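Local coordinates for ribosomal protein L11 methyltransferase (Lactobacillus delbrueckii subsp. bulgaricus ATCC BAA-365, PDB 3GRZ) that probably trimethylates lysine side chains of ribosomal protein L11 with S-adenosylmethionine as methyl donor, the chain here being its C-terminal methyltransferase domain, at residues T63-G68 with S117-V122; I73-A78 with V86-I91. One frame throughout, in Å; residues are numbered along the deposited sequence.

Contact 1: residues T63-G68 with S117-V122; sequences TVADVG and SLLADV
Val67 pushes its two methyl groups against the loop 117-122 and overlaps two leucines in a row. CG1 lies 3.8 Å from CA of Leu118, so one methyl rests on the backbone of the loop. The same CG1 meets CD2 of Leu118 at 4.0 Å. The other methyl, CG2, serves Leu119 and touches its CD2 at 3.9 Å. The side chains of Val67 and Leu119 cross at about a right angle. The torsion of Val67 divides the work: CG1 stands anti to the backbone N (chi1 179°), and CG2 is left beside that N, on the side of Leu119. Leu118 starts out pointing away from the strand, yet its CD2 methyl returns to Val67. Further back along strand 63-67, CB of Ala65 meets CD2 of Leu119 more loosely, at 4.4 Å.

The leucines sit in a type II' turn from Ser117 to Ala120, closed by the bond from Ala120 N to Ser117 O (3.1 Å). A type II turn from Leu119 to Val122 follows. Helix 135-145 covers the leucines too: Leu118 touches Ile137 and Leu119 touches Leu141. Gln144 of that helix accepts a hydrogen bond from Leu119 N.

Cutting Val67 back to an alanine removes both methyls, which would probably open a gap between strand and loop and leave both leucines without their main support from the strand. Asp66 points away from the loop, and Gly68, a predicted S-adenosylmethionine-binding residue, follows Val67 directly. The contact thus joins the end of a central strand to the loop between strands 112-115 and 126-132. No hydrogen bond or salt bridge spans the two segments, so their contact is apolar, and polar backbone atoms such as Leu119 N find partners elsewhere.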
loop_
_atom_site.group_PDB
_atom_site.type_symbol
_atom_site.label_atom_id
_atom_site.label_comp_id
_atom_site.label_asym_id
_atom_site.label_seq_id
_atom_site.Cartn_x
_atom_site.Cartn_y
_atom_site.Cartn_z
ATOM N N THR B 63 13.633 -6.441 11.525
ATOM C CA THR B 63 13.479 -7.813 11.983
ATOM C C THR B 63 11.980 -8.130 12.104
ATOM O O THR B 63 11.204 -7.333 12.637
ATOM C CB THR B 63 14.212 -8.063 13.322
ATOM O OG1 THR B 63 13.671 -7.211 14.338
ATOM C CG2 THR B 63 15.714 -7.796 13.171
ATOM N N VAL B 64 11.582 -9.290 11.579
ATOM C CA VAL B 64 10.166 -9.609 11.376
ATOM C C VAL B 64 9.795 -10.915 12.063
ATOM O O VAL B 64 10.557 -11.883 11.995
ATOM C CB VAL B 64 9.815 -9.726 9.850
ATOM C CG1 VAL B 64 8.350 -10.114 9.630
ATOM C CG2 VAL B 64 10.154 -8.442 9.086
ATOM N N ALA B 65 8.638 -10.922 12.734
ATOM C CA ALA B 65 7.939 -12.157 13.094
ATOM C C ALA B 65 6.625 -12.192 12.335
ATOM O O ALA B 65 5.843 -11.248 12.413
ATOM C CB ALA B 65 7.675 -12.253 14.599
ATOM N N ASP B 66 6.405 -13.277 11.592
ATOM C CA ASP B 66 5.152 -13.528 10.895
ATOM C C ASP B 66 4.412 -14.610 11.661
ATOM O O ASP B 66 4.801 -15.782 11.639
ATOM C CB ASP B 66 5.423 -13.961 9.446
ATOM C CG ASP B 66 4.140 -14.304 8.668
ATOM O OD1 ASP B 66 3.029 -13.877 9.077
ATOM O OD2 ASP B 66 4.246 -15.010 7.633
ATOM N N VAL B 67 3.344 -14.211 12.335
ATOM C CA VAL B 67 2.633 -15.083 13.263
ATOM C C VAL B 67 1.445 -15.712 12.554
ATOM O O VAL B 67 0.668 -15.002 11.925
ATOM C CB VAL B 67 2.158 -14.285 14.513
ATOM C CG1 VAL B 67 1.394 -15.178 15.479
ATOM C CG2 VAL B 67 3.345 -13.652 15.223
ATOM N N GLY B 68 1.303 -17.036 12.655
ATOM C CA GLY B 68 0.237 -17.749 11.936
ATOM C C GLY B 68 0.537 -17.815 10.453
ATOM O O GLY B 68 -0.335 -17.578 9.620
ATOM N N SER B 117 2.350 -21.743 19.245
ATOM C CA SER B 117 1.123 -20.977 19.264
ATOM C C SER B 117 1.407 -19.512 19.595
ATOM O O SER B 117 1.918 -19.197 20.672
ATOM C CB SER B 117 0.142 -21.578 20.272
ATOM O OG SER B 117 -1.099 -20.910 20.213
ATOM N N LEU B 118 1.069 -18.633 18.649
ATOM C CA LEU B 118 1.284 -17.186 18.753
ATOM C C LEU B 118 2.749 -16.867 18.982
ATOM O O LEU B 118 3.578 -17.193 18.137
ATOM C CB LEU B 118 0.357 -16.547 19.795
ATOM C CG LEU B 118 -1.124 -16.720 19.429
ATOM C CD1 LEU B 118 -2.006 -16.215 20.539
ATOM C CD2 LEU B 118 -1.441 -16.019 18.112
ATOM N N LEU B 119 3.075 -16.248 20.113
ATOM C CA LEU B 119 4.470 -15.960 20.428
ATOM C C LEU B 119 4.937 -16.625 21.722
ATOM O O LEU B 119 5.900 -16.153 22.342
ATOM C CB LEU B 119 4.729 -14.444 20.467
ATOM C CG LEU B 119 4.634 -13.690 19.133
ATOM C CD1 LEU B 119 4.533 -12.194 19.373
ATOM C CD2 LEU B 119 5.790 -14.022 18.192
ATOM N N ALA B 120 4.276 -17.727 22.083
ATOM C CA ALA B 120 4.703 -18.570 23.195
ATOM C C ALA B 120 6.084 -19.128 22.895
ATOM O O ALA B 120 6.332 -19.671 21.811
ATOM C CB ALA B 120 3.708 -19.704 23.439
ATOM N N ASP B 121 6.999 -18.929 23.837
ATOM C CA ASP B 121 8.329 -19.503 23.738
ATOM C C ASP B 121 9.173 -18.869 22.630
ATOM O O ASP B 121 10.193 -19.436 22.216
ATOM C CB ASP B 121 8.233 -21.023 23.561
ATOM C CG ASP B 121 7.659 -21.716 24.787
ATOM O OD1 ASP B 121 8.326 -21.712 25.845
ATOM O OD2 ASP B 121 6.537 -22.261 24.692
ATOM N N VAL B 122 8.755 -17.693 22.156
ATOM C CA VAL B 122 9.581 -16.939 21.226
ATOM C C VAL B 122 10.383 -15.944 22.052
ATOM O O VAL B 122 9.818 -15.054 22.693
ATOM C CB VAL B 122 8.745 -16.216 20.150
ATOM C CG1 VAL B 122 9.651 -15.361 19.284
ATOM C CG2 VAL B 122 8.004 -17.227 19.291
#

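Contact 2: residues I73-A78 with V86-I91; sequences ILAIAA and VLATDI
Ala75 of helix 73-80 sets its CB down between Val86 and Ala88 of strand 85-90. This is the tight part of the contact. Ala75 CB is 3.7 Å from Val86 CG1 and 3.8 Å from Ala88 CB. Methyl meets methyl in both pairs. Val86 CG1 also lies 3.8 Å from Ala75 O, so the valine covers the helix backbone as well. With chi1 of Val86 at -173°, CG1 faces Ala75 and CG2 is left for Ala78. The axes of 73-78 and 86-90 approach to 8.7 Å and run antiparallel at 177°, consistent with the small side chains between them.

One turn further on, the fit is looser. Ala78 CB reaches only Val86 CG2, at 4.4 Å. At the other end the strand runs on beyond the helix, and Asp90 and the exposed Ile91 take no part in the packing. Asp90 OD1 accepts a hydrogen bond from Ile91 N through its anti lone pair (2.8 Å), while OD2 is hydrogen-bonded to Gly70 N and Ser95 OG. Asp90 is predicted to bind S-adenosylmethionine, consistent with its place at the strand end of a Rossmann-like methyltransferase.

The pair belongs to the beta-alpha-beta unit of strand 63-67, helix 73-80 and strand 85-90. With only methyls and one carbonyl meeting, the helix is seated by close fit, while the carboxylate groups its polar contacts at the strand end.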
loop_
_atom_site.group_PDB
_atom_site.type_symbol
_atom_site.label_atom_id
_atom_site.label_comp_id
_atom_site.label_asym_id
_atom_site.label_seq_id
_atom_site.Cartn_x
_atom_site.Cartn_y
_atom_site.Cartn_z
ATOM N N ILE B 73 3.466 -17.069 2.899
ATOM C CA ILE B 73 3.438 -15.980 1.902
ATOM C C ILE B 73 4.014 -14.643 2.437
ATOM O O ILE B 73 4.894 -14.048 1.804
ATOM C CB ILE B 73 2.001 -15.799 1.262
ATOM C CG1 ILE B 73 1.948 -14.636 0.267
ATOM C CG2 ILE B 73 0.898 -15.615 2.319
ATOM C CD1 ILE B 73 2.770 -14.840 -0.964
ATOM N N LEU B 74 3.542 -14.210 3.609
ATOM C CA LEU B 74 3.977 -12.932 4.169
ATOM C C LEU B 74 5.431 -12.962 4.650
ATOM O O LEU B 74 6.157 -11.981 4.474
ATOM C CB LEU B 74 3.037 -12.459 5.272
ATOM C CG LEU B 74 1.550 -12.265 4.936
ATOM C CD1 LEU B 74 0.787 -11.798 6.165
ATOM C CD2 LEU B 74 1.335 -11.304 3.761
ATOM N N ALA B 75 5.866 -14.090 5.219
ATOM C CA ALA B 75 7.278 -14.258 5.605
ATOM C C ALA B 75 8.173 -14.160 4.371
ATOM O O ALA B 75 9.201 -13.484 4.394
ATOM C CB ALA B 75 7.497 -15.594 6.329
ATOM N N ILE B 76 7.756 -14.809 3.290
ATOM C CA ILE B 76 8.506 -14.783 2.027
ATOM C C ILE B 76 8.567 -13.366 1.424
ATOM O O ILE B 76 9.616 -12.908 0.996
ATOM C CB ILE B 76 7.903 -15.791 1.011
ATOM C CG1 ILE B 76 8.173 -17.228 1.488
ATOM C CG2 ILE B 76 8.465 -15.583 -0.419
ATOM C CD1 ILE B 76 7.203 -18.263 0.881
ATOM N N ALA B 77 7.429 -12.690 1.395
ATOM C CA ALA B 77 7.355 -11.333 0.888
ATOM C C ALA B 77 8.201 -10.368 1.711
ATOM O O ALA B 77 8.895 -9.530 1.151
ATOM C CB ALA B 77 5.936 -10.885 0.880
ATOM N N ALA B 78 8.152 -10.506 3.034
ATOM C CA ALA B 78 8.984 -9.690 3.912
ATOM C C ALA B 78 10.462 -9.892 3.605
ATOM O O ALA B 78 11.213 -8.916 3.536
ATOM C CB ALA B 78 8.686 -9.999 5.386
ATOM N N VAL B 86 13.747 -12.930 9.395
ATOM C CA VAL B 86 12.347 -13.372 9.407
ATOM C C VAL B 86 12.193 -14.644 10.230
ATOM O O VAL B 86 12.867 -15.649 9.977
ATOM C CB VAL B 86 11.756 -13.614 7.977
ATOM C CG1 VAL B 86 10.263 -13.898 8.065
ATOM C CG2 VAL B 86 11.979 -12.419 7.055
ATOM N N LEU B 87 11.324 -14.573 11.234
ATOM C CA LEU B 87 10.839 -15.754 11.923
ATOM C C LEU B 87 9.377 -15.942 11.538
ATOM O O LEU B 87 8.583 -15.003 11.616
ATOM C CB LEU B 87 10.958 -15.610 13.446
ATOM C CG LEU B 87 10.290 -16.729 14.266
ATOM C CD1 LEU B 87 10.994 -18.095 14.058
ATOM C CD2 LEU B 87 10.261 -16.362 15.737
ATOM N N ALA B 88 9.035 -17.150 11.104
ATOM C CA ALA B 88 7.660 -17.487 10.769
ATOM C C ALA B 88 7.166 -18.555 11.747
ATOM O O ALA B 88 7.842 -19.582 11.948
ATOM C CB ALA B 88 7.584 -17.974 9.324
ATOM N N THR B 89 6.012 -18.308 12.376
ATOM C CA THR B 89 5.444 -19.250 13.349
ATOM C C THR B 89 4.064 -19.771 12.946
ATOM O O THR B 89 3.295 -19.064 12.281
ATOM C CB THR B 89 5.347 -18.665 14.793
ATOM O OG1 THR B 89 4.231 -17.779 14.887
ATOM C CG2 THR B 89 6.621 -17.932 15.191
ATOM N N ASP B 90 3.761 -21.008 13.341
ATOM C CA ASP B 90 2.399 -21.562 13.238
ATOM C C ASP B 90 2.292 -22.813 14.090
ATOM O O ASP B 90 3.306 -23.344 14.538
ATOM C CB ASP B 90 2.014 -21.859 11.780
ATOM C CG ASP B 90 0.517 -21.593 11.485
ATOM O OD1 ASP B 90 -0.349 -21.861 12.342
ATOM O OD2 ASP B 90 0.201 -21.112 10.383
ATOM N N ILE B 91 1.066 -23.282 14.308
ATOM C CA ILE B 91 0.797 -24.418 15.195
ATOM C C ILE B 91 0.909 -25.792 14.530
ATOM O O ILE B 91 1.041 -26.798 15.219
ATOM C CB ILE B 91 -0.610 -24.330 15.842
ATOM C CG1 ILE B 91 -1.689 -24.091 14.776
ATOM C CG2 ILE B 91 -0.642 -23.268 16.894
ATOM C CD1 ILE B 91 -3.104 -24.448 15.220
#

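The centres of contacts 1 and 2 lie about 9 Å apart, and both reach the same sheet of a Rossmann-like fold. Strands 63-67 and 85-90 are parallel neighbours there, and Asp66 probably joins them by backbone hydrogen bonds to Leu87 and Thr89. Along the chain, strand 63-67 leads to helix 73-80, then to strand 85-90, and later to the loop 117-122. Contact 2 is therefore nested inside the loop closed by contact 1. The loop 117-122 and the helix pack on opposite faces of the sheet. Gly68 and Asp90, both predicted to bind S-adenosylmethionine, meet at the ends of the two strands. The two contacts thus pack the two faces of the sheet close to where the cofactor probably binds.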